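Long-range contacts in putative serine phosphatase (Pseudomonas aeruginosa, PDB 6K4E), which probably removes phosphate from phosphoserine or phosphothreonine of a partner protein as a magnesium-dependent PP2C-type phosphatase in a pathway that controls biofilm formation: residues Gly93-Val98 / Asp292-Ser297; Asn170-Leu175 / Gly189-Leu194; Ala196-Glu201 / Pro229-Tyr234. All coordinates share one frame; numbering follows the deposited sequence.

Interaction 1 (Gly93-Val98 / Asp292-Ser297); sequences GGDFYV and DITILS
The strand segments 95-98 and 293-297 run nearly parallel, 17° between their directions, with axes 7.3 Å apart at closest approach, yet they belong to different sheets: they face each other across the interior of the PP2C beta sandwich, whose two antiparallel sheets enclose a magnesium site at one end. Contacts therefore fall to side chains and to the loop ends. At the metal-proximal end, Asp95 and Asp292 lie antiparallel alongside one another with their carboxylate planes 62° apart. Asp292 OD2 accepts an almost straight hydrogen bond from Gly94 N at 2.8 Å, from well above the carboxylate plane, while its OD1 takes the backbone N of Arg89. Two waters link the acids, one donating to Asp95 OD1 and Asp292 OD2, the other to Asp95 OD1 and Asp292 O. The Asp95 side chain lies about 4 Å from a bound magnesium ion, in the neighbourhood of the metal ligands Asp112, Asp238 and Asp291. Further in, the pairing turns apolar. Tyr97 CB, directed at the other strand, meets Leu296 CD2 at 3.7 Å. With CG between backbone N and carbonyl carbon (chi1 47°), the ring is swung so that CD1 lies 4.0 Å from Thr294 CG2, which approaches it obliquely; the hydroxyl bonds to Asp71. The other branch of the same threonine is polar: Thr294 OG1 donates to Asp95 OD2, which Thr237 OG1 also hydrogen-bonds, at 2.7 Å, reaching it on the anti side and slightly out of the carboxylate plane.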
ATOM      1  N   GLY B  93       3.500  11.345  -2.216  1.00 38.13           N
ATOM      2  CA  GLY B  93       3.469  11.289  -3.670  1.00 38.23           C
ATOM      3  C   GLY B  93       3.390   9.887  -4.227  1.00 38.84           C
ATOM      4  O   GLY B  93       3.256   8.945  -3.458  1.00 37.58           O
ATOM      5  N   GLY B  94       3.499   9.768  -5.552  1.00 34.18           N
ATOM      6  CA  GLY B  94       3.428   8.495  -6.260  1.00 34.64           C
ATOM      7  C   GLY B  94       4.789   7.961  -6.646  1.00 40.26           C
ATOM      8  O   GLY B  94       4.903   6.921  -7.303  1.00 40.24           O
ATOM      9  N   ASP B  95       5.829   8.651  -6.206  1.00 35.49           N
ATOM     10  CA  ASP B  95       7.195   8.284  -6.533  1.00 35.45           C
ATOM     11  C   ASP B  95       7.861   7.660  -5.348  1.00 39.33           C
ATOM     12  O   ASP B  95       7.726   8.166  -4.217  1.00 39.65           O
ATOM     13  CB  ASP B  95       8.007   9.553  -6.860  1.00 37.03           C
ATOM     14  CG  ASP B  95       8.048  10.076  -8.286  1.00 43.92           C
ATOM     15  OD1 ASP B  95       7.107   9.786  -9.059  1.00 42.73           O
ATOM     16  OD2 ASP B  95       8.946  10.891  -8.585  1.00 46.29           O
ATOM     17  N   PHE B  96       8.685   6.651  -5.612  1.00 33.43           N
ATOM     18  CA  PHE B  96       9.522   6.048  -4.571  1.00 34.38           C
ATOM     19  C   PHE B  96      10.751   5.417  -5.207  1.00 39.98           C
ATOM     20  O   PHE B  96      10.976   5.563  -6.402  1.00 40.73           O
ATOM     21  CB  PHE B  96       8.744   5.103  -3.606  1.00 36.49           C
ATOM     22  CG  PHE B  96       8.396   3.728  -4.135  1.00 37.53           C
ATOM     23  CD1 PHE B  96       7.393   3.564  -5.083  1.00 39.49           C
ATOM     24  CD2 PHE B  96       9.071   2.596  -3.681  1.00 36.91           C
ATOM     25  CE1 PHE B  96       7.054   2.288  -5.549  1.00 40.97           C
ATOM     26  CE2 PHE B  96       8.771   1.324  -4.197  1.00 39.21           C
ATOM     27  CZ  PHE B  96       7.757   1.175  -5.105  1.00 38.16           C
ATOM     28  N   TYR B  97      11.590   4.808  -4.405  1.00 38.57           N
ATOM     29  CA  TYR B  97      12.824   4.215  -4.880  1.00 37.29           C
ATOM     30  C   TYR B  97      13.140   2.995  -4.050  1.00 40.11           C
ATOM     31  O   TYR B  97      12.650   2.847  -2.919  1.00 37.66           O
ATOM     32  CB  TYR B  97      13.981   5.221  -4.845  1.00 37.94           C
ATOM     33  CG  TYR B  97      14.101   6.010  -3.560  1.00 37.40           C
ATOM     34  CD1 TYR B  97      13.310   7.130  -3.335  1.00 38.54           C
ATOM     35  CD2 TYR B  97      15.083   5.704  -2.618  1.00 38.03           C
ATOM     36  CE1 TYR B  97      13.449   7.897  -2.178  1.00 39.30           C
ATOM     37  CE2 TYR B  97      15.232   6.467  -1.452  1.00 37.75           C
ATOM     38  CZ  TYR B  97      14.403   7.553  -1.237  1.00 40.96           C
ATOM     39  OH  TYR B  97      14.532   8.352  -0.141  1.00 42.62           O
ATOM     40  N   VAL B  98      13.899   2.095  -4.654  1.00 35.32           N
ATOM     41  CA  VAL B  98      14.244   0.829  -4.033  1.00 35.50           C
ATOM     42  C   VAL B  98      15.758   0.693  -4.015  1.00 37.65           C
ATOM     43  O   VAL B  98      16.463   1.359  -4.766  1.00 34.18           O
ATOM     44  CB  VAL B  98      13.544  -0.370  -4.761  1.00 39.48           C
ATOM     45  CG1 VAL B  98      12.029  -0.334  -4.552  1.00 40.06           C
ATOM     46  CG2 VAL B  98      13.870  -0.414  -6.260  1.00 37.66           C
ATOM     47  N   ASP B 292       5.731  14.987  -8.672  1.00 36.30           N
ATOM     48  CA  ASP B 292       6.643  14.421  -7.692  1.00 35.73           C
ATOM     49  C   ASP B 292       8.018  14.336  -8.357  1.00 40.67           C
ATOM     50  O   ASP B 292       8.122  13.964  -9.538  1.00 39.62           O
ATOM     51  CB  ASP B 292       6.174  13.012  -7.303  1.00 36.55           C
ATOM     52  CG  ASP B 292       4.827  12.989  -6.656  1.00 42.15           C
ATOM     53  OD1 ASP B 292       4.591  13.815  -5.783  1.00 43.10           O
ATOM     54  OD2 ASP B 292       4.010  12.122  -7.020  1.00 39.99           O
ATOM     55  N   ILE B 293       9.054  14.715  -7.623  1.00 37.45           N
ATOM     56  CA  ILE B 293      10.425  14.683  -8.117  1.00 36.67           C
ATOM     57  C   ILE B 293      11.224  13.581  -7.384  1.00 41.22           C
ATOM     58  O   ILE B 293      11.080  13.409  -6.176  1.00 41.63           O
ATOM     59  CB  ILE B 293      11.083  16.104  -8.018  1.00 39.36           C
ATOM     60  CG1 ILE B 293      10.373  17.101  -8.966  1.00 39.30           C
ATOM     61  CG2 ILE B 293      12.601  16.069  -8.290  1.00 40.70           C
ATOM     62  CD1 ILE B 293      10.543  18.571  -8.665  1.00 32.48           C
ATOM     63  N   THR B 294      12.022  12.810  -8.142  1.00 37.87           N
ATOM     64  CA  THR B 294      12.934  11.787  -7.638  1.00 37.65           C
ATOM     65  C   THR B 294      14.100  11.682  -8.563  1.00 41.99           C
ATOM     66  O   THR B 294      13.918  11.567  -9.769  1.00 42.50           O
ATOM     67  CB  THR B 294      12.311  10.380  -7.484  1.00 38.71           C
ATOM     68  OG1 THR B 294      11.030  10.513  -6.895  1.00 33.74           O
ATOM     69  CG2 THR B 294      13.186   9.445  -6.580  1.00 35.83           C
ATOM     70  N   ILE B 295      15.305  11.743  -7.981  1.00 38.87           N
ATOM     71  CA  ILE B 295      16.553  11.483  -8.666  1.00 37.93           C
ATOM     72  C   ILE B 295      17.373  10.605  -7.728  1.00 40.03           C
ATOM     73  O   ILE B 295      17.727  11.036  -6.644  1.00 38.31           O
ATOM     74  CB  ILE B 295      17.358  12.728  -9.152  1.00 39.61           C
ATOM     75  CG1 ILE B 295      16.534  13.615 -10.083  1.00 39.38           C
ATOM     76  CG2 ILE B 295      18.693  12.287  -9.812  1.00 37.78           C
ATOM     77  CD1 ILE B 295      17.390  14.776 -10.714  1.00 48.59           C
ATOM     78  N   LEU B 296      17.674   9.387  -8.162  1.00 36.92           N
ATOM     79  CA  LEU B 296      18.532   8.478  -7.426  1.00 38.58           C
ATOM     80  C   LEU B 296      19.789   8.293  -8.249  1.00 42.07           C
ATOM     81  O   LEU B 296      19.737   7.883  -9.412  1.00 40.10           O
ATOM     82  CB  LEU B 296      17.823   7.140  -7.119  1.00 39.56           C
ATOM     83  CG  LEU B 296      18.544   6.136  -6.206  1.00 44.89           C
ATOM     84  CD1 LEU B 296      19.243   6.815  -5.026  1.00 45.50           C
ATOM     85  CD2 LEU B 296      17.601   5.043  -5.763  1.00 42.27           C
ATOM     86  N   SER B 297      20.916   8.716  -7.669  1.00 38.35           N
ATOM     87  CA  SER B 297      22.189   8.651  -8.350  1.00 37.21           C
ATOM     88  C   SER B 297      23.104   7.757  -7.597  1.00 39.12           C
ATOM     89  O   SER B 297      22.985   7.659  -6.388  1.00 39.97           O
ATOM     90  CB  SER B 297      22.788  10.044  -8.510  1.00 39.31           C
ATOM     91  OG  SER B 297      24.056  10.027  -9.146  1.00 40.22           O
TER
HETATM   92  O   HOH W   1       7.190  11.838 -10.945  1.00 34.46           O
HETATM   93  O   HOH W   2       4.240  10.342  -8.949  1.00 37.23           O

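Interaction 2 (Asn170-Leu175 / Gly189-Leu194); sequences NMDAGL and GAKISL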
ATOM      1  N   ASN B 170      -1.214   1.927 -13.830  1.00 56.78           N
ATOM      2  CA  ASN B 170       0.071   1.727 -14.472  1.00 55.90           C
ATOM      3  C   ASN B 170       1.197   2.495 -13.725  1.00 59.95           C
ATOM      4  O   ASN B 170       0.929   3.392 -12.916  1.00 59.75           O
ATOM      5  CB  ASN B 170      -0.002   2.086 -15.951  1.00 56.75           C
ATOM      6  CG  ASN B 170      -0.301   3.535 -16.267  1.00 90.41           C
ATOM      7  OD1 ASN B 170      -0.907   4.273 -15.484  1.00 83.83           O
ATOM      8  ND2 ASN B 170       0.091   3.969 -17.453  1.00 85.14           N
ATOM      9  N   MET B 171       2.441   2.068 -13.929  1.00 54.24           N
ATOM     10  CA  MET B 171       3.594   2.673 -13.282  1.00 51.83           C
ATOM     11  C   MET B 171       4.835   2.606 -14.123  1.00 50.40           C
ATOM     12  O   MET B 171       5.019   1.673 -14.904  1.00 47.57           O
ATOM     13  CB  MET B 171       3.840   2.090 -11.882  1.00 54.30           C
ATOM     14  CG  MET B 171       4.249   0.633 -11.862  1.00 59.25           C
ATOM     15  SD  MET B 171       4.475  -0.066 -10.210  1.00 64.00           S
ATOM     16  CE  MET B 171       2.868   0.179  -9.583  1.00 62.03           C
ATOM     17  N   ASP B 172       5.668   3.631 -13.982  1.00 45.45           N
ATOM     18  CA  ASP B 172       6.956   3.711 -14.636  1.00 44.82           C
ATOM     19  C   ASP B 172       7.959   3.213 -13.623  1.00 47.52           C
ATOM     20  O   ASP B 172       7.737   3.392 -12.434  1.00 48.71           O
ATOM     21  CB  ASP B 172       7.279   5.163 -14.994  1.00 46.28           C
ATOM     22  CG  ASP B 172       6.266   5.835 -15.899  1.00 55.27           C
ATOM     23  OD1 ASP B 172       5.500   5.103 -16.576  1.00 53.32           O
ATOM     24  OD2 ASP B 172       6.297   7.103 -15.995  1.00 64.92           O
ATOM     25  N   ALA B 173       9.031   2.568 -14.078  1.00 42.30           N
ATOM     26  CA  ALA B 173      10.122   2.079 -13.239  1.00 40.72           C
ATOM     27  C   ALA B 173      11.396   1.890 -14.018  1.00 43.14           C
ATOM     28  O   ALA B 173      11.364   1.553 -15.194  1.00 43.62           O
ATOM     29  CB  ALA B 173       9.748   0.789 -12.512  1.00 41.12           C
ATOM     30  N   GLY B 174      12.504   2.183 -13.364  1.00 38.39           N
ATOM     31  CA  GLY B 174      13.839   1.996 -13.904  1.00 38.63           C
ATOM     32  C   GLY B 174      14.575   1.220 -12.840  1.00 44.38           C
ATOM     33  O   GLY B 174      14.665   1.692 -11.709  1.00 43.21           O
ATOM     34  N   LEU B 175      15.007   0.003 -13.159  1.00 42.63           N
ATOM     35  CA  LEU B 175      15.706  -0.882 -12.230  1.00 43.92           C
ATOM     36  C   LEU B 175      17.058  -1.238 -12.758  1.00 46.02           C
ATOM     37  O   LEU B 175      17.176  -1.627 -13.910  1.00 46.87           O
ATOM     38  CB  LEU B 175      14.930  -2.187 -12.043  1.00 45.79           C
ATOM     39  CG  LEU B 175      13.923  -2.259 -10.938  1.00 52.41           C
ATOM     40  CD1 LEU B 175      13.279  -3.580 -10.971  1.00 54.05           C
ATOM     41  CD2 LEU B 175      14.583  -2.088  -9.571  1.00 56.73           C
ATOM     42  N   GLY B 189      13.824  -0.862 -17.925  1.00 45.61           N
ATOM     43  CA  GLY B 189      12.907   0.220 -17.596  1.00 45.35           C
ATOM     44  C   GLY B 189      11.612   0.263 -18.374  1.00 49.02           C
ATOM     45  O   GLY B 189      11.558  -0.163 -19.526  1.00 47.97           O
ATOM     46  N   ALA B 190      10.547   0.744 -17.719  1.00 46.19           N
ATOM     47  CA  ALA B 190       9.232   0.977 -18.312  1.00 46.30           C
ATOM     48  C   ALA B 190       9.001   2.488 -18.168  1.00 48.59           C
ATOM     49  O   ALA B 190       8.739   2.955 -17.062  1.00 48.05           O
ATOM     50  CB  ALA B 190       8.166   0.202 -17.554  1.00 47.30           C
ATOM     51  N   LYS B 191       9.280   3.252 -19.241  1.00 44.01           N
ATOM     52  CA  LYS B 191       9.114   4.700 -19.352  1.00 43.66           C
ATOM     53  C   LYS B 191      10.072   5.483 -18.450  1.00 47.40           C
ATOM     54  O   LYS B 191       9.795   6.643 -18.120  1.00 48.47           O
ATOM     55  CB  LYS B 191       7.644   5.118 -19.138  1.00 46.73           C
ATOM     56  CG  LYS B 191       6.720   4.732 -20.315  1.00 53.88           C
ATOM     57  CD  LYS B 191       5.258   5.085 -20.100  1.00 59.09           C
ATOM     58  CE  LYS B 191       4.953   6.564 -20.098  1.00 72.03           C
ATOM     59  NZ  LYS B 191       3.575   6.821 -19.599  1.00 85.53           N
ATOM     60  N   ILE B 192      11.198   4.845 -18.059  1.00 41.82           N
ATOM     61  CA  ILE B 192      12.266   5.444 -17.246  1.00 41.35           C
ATOM     62  C   ILE B 192      13.598   5.058 -17.854  1.00 43.53           C
ATOM     63  O   ILE B 192      13.787   3.913 -18.265  1.00 42.69           O
ATOM     64  CB  ILE B 192      12.162   5.208 -15.701  1.00 44.49           C
ATOM     65  CG1 ILE B 192      11.036   6.140 -15.123  1.00 44.79           C
ATOM     66  CG2 ILE B 192      13.538   5.502 -14.967  1.00 43.22           C
ATOM     67  CD1 ILE B 192      10.796   6.103 -13.739  1.00 55.68           C
ATOM     68  N   SER B 193      14.485   6.048 -17.978  1.00 38.90           N
ATOM     69  CA  SER B 193      15.808   5.892 -18.581  1.00 38.59           C
ATOM     70  C   SER B 193      16.888   5.856 -17.537  1.00 41.65           C
ATOM     71  O   SER B 193      16.735   6.435 -16.453  1.00 42.80           O
ATOM     72  CB  SER B 193      16.107   7.068 -19.512  1.00 39.95           C
ATOM     73  OG  SER B 193      15.105   7.249 -20.497  1.00 50.90           O
ATOM     74  N   LEU B 194      18.004   5.228 -17.881  1.00 37.21           N
ATOM     75  CA  LEU B 194      19.206   5.278 -17.077  1.00 36.51           C
ATOM     76  C   LEU B 194      20.168   6.224 -17.809  1.00 42.28           C
ATOM     77  O   LEU B 194      20.489   6.005 -18.967  1.00 41.48           O
ATOM     78  CB  LEU B 194      19.837   3.899 -16.855  1.00 37.26           C
ATOM     79  CG  LEU B 194      21.192   3.897 -16.114  1.00 40.41           C
ATOM     80  CD1 LEU B 194      21.034   4.193 -14.651  1.00 40.04           C
ATOM     81  CD2 LEU B 194      21.860   2.601 -16.271  1.00 41.65           C
TER
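A chi1 of -58° sets the Asp172 carboxylate beside its own backbone N, and the chi1 of Lys191, -72°, does the same for its aliphatic chain, so that the two side chains meet at an oblique crossing. The lysine chain passes by Asp172 OD1, with Lys191 CB 3.3 Å from it. A bend at chi3 (69°) keeps the amino group beside the acid, but Lys191 NZ remains 4.0 Å from Asp172 OD1, a long salt bridge where the otherwise buried contact reaches solvent.

Next to this pair, the segments form the open end of an antiparallel beta hairpin, strands 171-179 and 184-190. Ala173 and Ala190 are a hydrogen-bonded pair: Ala173 N reaches Ala190 O at 3.0 Å, and Ala190 N returns to Ala173 O at 2.8 Å. Next along, Gly174 and Gly189 form a non-hydrogen-bonded pair whose CA atoms come within 4.2 Å. Immediately after Ala190 the chain leaves the strand, Lys191 adopting positive phi, and Ile192 folds back over the hairpin. Its CD1 rests 3.9 Å from Asp172 CB, while Ile192 CG2 lies 3.7 Å from Gly174 CA; the bare glycine gives this branch its place.

The Asp172 side chain is about 4 Å from a bound magnesium ion, placing this hairpin end beside the metal centre of the PP2C fold. Strand 105-113, carrying the metal-binding Asp112, pairs with strand 171-179 along its other edge, and Ile192 also touches Val110 there. On the side of the sheet away from Ile192, Met171 and Leu175 pack against helix 143-157.

Interaction 3 (Ala196-Glu201 / Pro229-Tyr234); sequences ASDGEE and PGWTFY
Two backbone hydrogen bonds join Ser197 and Thr232, an antiparallel hydrogen-bonded pair: Ser197 N meets Thr232 O and Thr232 N meets Ser197 O, each at 2.9 Å. CA-H...O contacts accompany them, from Ala196 CA to Thr232 O and from Asp198 CA to Gly230 O.

Aromatic packing gathers about Trp231. Asp198 CB sits over the centre of one face of the indole, in a CH-pi contact 3.8 Å from the centroid of the five-membered ring. With CG between backbone N and carbonyl carbon (chi1 65°), the Asp198 carboxylate extends alongside the indole, stacked on it with only 20° between the planes. Glu201 arrives differently: its CD is at the ring edge, 3.9 Å from Trp231 CH2, and its carboxylate stands almost perpendicular to the indole, at 85°. Ala196 CB touches Phe233 CE2 obliquely at 3.6 Å, while the Phe233 ring also meets Phe298 of the adjoining strand.

Polar side-chain bonds shape the turn itself. Ser197 OG accepts from Gly199 N and donates to Glu201 O at 2.8 Å. Asp198 OD1 receives two amides, Glu200 N from above the carboxylate plane and Glu201 N nearly along the C-O axis; together they hold the rotation of the carboxylate that is stacked on the indole. Glu200 leads off to a salt bridge with Arg266.

The result is the connection of the beta hairpin 194-197/202-205, held by an ST turn at Ser197 and an Asx turn and Asx motif at Asp198, at the margin of one PP2C sheet, with strand 231-236 as the inner neighbour.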
ATOM      1  N   ALA B 196      23.964   7.991 -17.807  1.00 43.86           N
ATOM      2  CA  ALA B 196      25.333   7.710 -17.337  1.00 43.95           C
ATOM      3  C   ALA B 196      26.224   8.776 -17.893  1.00 48.55           C
ATOM      4  O   ALA B 196      26.065   9.148 -19.056  1.00 48.18           O
ATOM      5  CB  ALA B 196      25.810   6.357 -17.834  1.00 45.06           C
ATOM      6  N   SER B 197      27.159   9.271 -17.081  1.00 44.66           N
ATOM      7  CA  SER B 197      28.077  10.302 -17.516  1.00 44.31           C
ATOM      8  C   SER B 197      29.439  10.221 -16.810  1.00 47.63           C
ATOM      9  O   SER B 197      29.514   9.898 -15.626  1.00 44.89           O
ATOM     10  CB  SER B 197      27.459  11.684 -17.348  1.00 44.79           C
ATOM     11  OG  SER B 197      28.322  12.619 -17.963  1.00 54.60           O
ATOM     12  N   ASP B 198      30.507  10.516 -17.552  1.00 46.74           N
ATOM     13  CA  ASP B 198      31.859  10.561 -16.998  1.00 48.23           C
ATOM     14  C   ASP B 198      32.358  12.019 -16.915  1.00 53.66           C
ATOM     15  O   ASP B 198      33.526  12.253 -16.593  1.00 54.19           O
ATOM     16  CB  ASP B 198      32.814   9.666 -17.810  1.00 50.79           C
ATOM     17  CG  ASP B 198      33.046  10.098 -19.259  1.00 55.82           C
ATOM     18  OD1 ASP B 198      32.255  10.924 -19.776  1.00 54.90           O
ATOM     19  OD2 ASP B 198      33.991   9.585 -19.888  1.00 62.16           O
ATOM     20  N   GLY B 199      31.456  12.966 -17.204  1.00 50.21           N
ATOM     21  CA  GLY B 199      31.724  14.399 -17.234  1.00 50.86           C
ATOM     22  C   GLY B 199      32.076  14.895 -18.622  1.00 57.95           C
ATOM     23  O   GLY B 199      32.201  16.104 -18.824  1.00 60.48           O
ATOM     24  N   GLU B 200      32.250  13.975 -19.587  1.00 53.52           N
ATOM     25  CA  GLU B 200      32.564  14.279 -20.979  1.00 54.06           C
ATOM     26  C   GLU B 200      31.398  13.810 -21.849  1.00 56.98           C
ATOM     27  O   GLU B 200      30.752  14.610 -22.525  1.00 58.01           O
ATOM     28  CB  GLU B 200      33.871  13.570 -21.393  1.00 56.65           C
ATOM     29  CG  GLU B 200      34.817  14.416 -22.241  1.00 78.76           C
ATOM     30  CD  GLU B 200      35.937  15.185 -21.546  1.00112.05           C
ATOM     31  OE1 GLU B 200      36.631  14.605 -20.677  1.00116.58           O
ATOM     32  OE2 GLU B 200      36.122  16.377 -21.884  1.00109.63           O
ATOM     33  N   GLU B 201      31.108  12.515 -21.782  1.00 51.35           N
ATOM     34  CA  GLU B 201      30.051  11.838 -22.524  1.00 50.95           C
ATOM     35  C   GLU B 201      28.791  11.660 -21.630  1.00 51.48           C
ATOM     36  O   GLU B 201      28.936  11.490 -20.427  1.00 47.82           O
ATOM     37  CB  GLU B 201      30.607  10.466 -22.943  1.00 52.70           C
ATOM     38  CG  GLU B 201      29.721   9.630 -23.845  1.00 65.06           C
ATOM     39  CD  GLU B 201      30.270   8.252 -24.166  1.00 93.19           C
ATOM     40  OE1 GLU B 201      29.455   7.379 -24.539  1.00 94.77           O
ATOM     41  OE2 GLU B 201      31.503   8.041 -24.058  1.00 86.22           O
ATOM     42  N   PRO B 229      34.938   2.557 -14.344  1.00 57.78           N
ATOM     43  CA  PRO B 229      35.119   3.521 -13.240  1.00 57.59           C
ATOM     44  C   PRO B 229      35.131   4.969 -13.751  1.00 58.86           C
ATOM     45  O   PRO B 229      35.491   5.225 -14.900  1.00 59.06           O
ATOM     46  CB  PRO B 229      36.480   3.129 -12.645  1.00 60.98           C
ATOM     47  CG  PRO B 229      36.799   1.770 -13.215  1.00 66.70           C
ATOM     48  CD  PRO B 229      36.177   1.786 -14.575  1.00 61.73           C
ATOM     49  N   GLY B 230      34.729   5.898 -12.895  1.00 53.70           N
ATOM     50  CA  GLY B 230      34.672   7.317 -13.246  1.00 52.54           C
ATOM     51  C   GLY B 230      33.350   7.738 -13.862  1.00 52.21           C
ATOM     52  O   GLY B 230      33.225   8.849 -14.385  1.00 52.58           O
ATOM     53  N   TRP B 231      32.343   6.856 -13.758  1.00 45.23           N
ATOM     54  CA  TRP B 231      30.995   7.069 -14.275  1.00 42.26           C
ATOM     55  C   TRP B 231      29.983   7.233 -13.174  1.00 45.48           C
ATOM     56  O   TRP B 231      29.945   6.445 -12.219  1.00 46.11           O
ATOM     57  CB  TRP B 231      30.582   5.906 -15.228  1.00 39.42           C
ATOM     58  CG  TRP B 231      31.267   5.968 -16.558  1.00 39.36           C
ATOM     59  CD1 TRP B 231      32.561   5.629 -16.833  1.00 42.49           C
ATOM     60  CD2 TRP B 231      30.705   6.455 -17.779  1.00 39.51           C
ATOM     61  NE1 TRP B 231      32.838   5.865 -18.155  1.00 42.20           N
ATOM     62  CE2 TRP B 231      31.710   6.363 -18.765  1.00 43.38           C
ATOM     63  CE3 TRP B 231      29.434   6.966 -18.142  1.00 40.63           C
ATOM     64  CZ2 TRP B 231      31.490   6.760 -20.090  1.00 43.77           C
ATOM     65  CZ3 TRP B 231      29.216   7.365 -19.453  1.00 42.04           C
ATOM     66  CH2 TRP B 231      30.235   7.264 -20.411  1.00 43.77           C
ATOM     67  N   THR B 232      29.119   8.247 -13.327  1.00 41.48           N
ATOM     68  CA  THR B 232      28.009   8.505 -12.405  1.00 38.84           C
ATOM     69  C   THR B 232      26.746   8.140 -13.170  1.00 41.73           C
ATOM     70  O   THR B 232      26.646   8.441 -14.359  1.00 39.97           O
ATOM     71  CB  THR B 232      28.022   9.958 -11.856  1.00 39.91           C
ATOM     72  OG1 THR B 232      29.324  10.249 -11.359  1.00 42.32           O
ATOM     73  CG2 THR B 232      27.047  10.147 -10.719  1.00 39.33           C
ATOM     74  N   PHE B 233      25.831   7.433 -12.508  1.00 36.89           N
ATOM     75  CA  PHE B 233      24.579   6.953 -13.075  1.00 35.39           C
ATOM     76  C   PHE B 233      23.446   7.689 -12.419  1.00 39.29           C
ATOM     77  O   PHE B 233      23.605   8.161 -11.293  1.00 36.88           O
ATOM     78  CB  PHE B 233      24.425   5.426 -12.897  1.00 36.06           C
ATOM     79  CG  PHE B 233      25.485   4.628 -13.620  1.00 37.22           C
ATOM     80  CD1 PHE B 233      26.702   4.345 -13.009  1.00 40.28           C
ATOM     81  CD2 PHE B 233      25.302   4.230 -14.940  1.00 39.83           C
ATOM     82  CE1 PHE B 233      27.704   3.662 -13.694  1.00 41.90           C
ATOM     83  CE2 PHE B 233      26.312   3.545 -15.628  1.00 43.33           C
ATOM     84  CZ  PHE B 233      27.498   3.253 -14.990  1.00 41.31           C
ATOM     85  N   TYR B 234      22.341   7.894 -13.169  1.00 35.05           N
ATOM     86  CA  TYR B 234      21.226   8.695 -12.694  1.00 34.01           C
ATOM     87  C   TYR B 234      19.943   8.081 -13.111  1.00 38.31           C
ATOM     88  O   TYR B 234      19.725   7.827 -14.292  1.00 36.95           O
ATOM     89  CB  TYR B 234      21.273  10.123 -13.275  1.00 35.48           C
ATOM     90  CG  TYR B 234      22.573  10.842 -13.046  1.00 33.61           C
ATOM     91  CD1 TYR B 234      23.636  10.699 -13.935  1.00 33.63           C
ATOM     92  CD2 TYR B 234      22.746  11.680 -11.940  1.00 33.42           C
ATOM     93  CE1 TYR B 234      24.839  11.373 -13.731  1.00 31.20           C
ATOM     94  CE2 TYR B 234      23.960  12.320 -11.705  1.00 33.55           C
ATOM     95  CZ  TYR B 234      24.986  12.183 -12.619  1.00 37.44           C
ATOM     96  OH  TYR B 234      26.162  12.818 -12.398  1.00 44.95           O
TER

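How the interactions relate
The three contacts illustrate how chemistry follows place in the fold: between sheets, within a sheet, at a turn. Interaction 1, near the chain centre, spans the two sheets and relies on side chains and water; interactions 2 and 3 each pair strands within a sheet, but in the two different sheets. Interaction 2 is also buried, and it joins interaction 1 through packing of Val98 CG2 on Leu175 CD2, both contacts lying near magnesium. Interaction 3 is partly exposed, about 20 Å between centres from either of the others, and its turn is rich in polar bonds. Strands 293-300 and 231-236 are neighbours, and a probable Ser297 OG to Phe233 O hydrogen bond connects interactions 1 and 3.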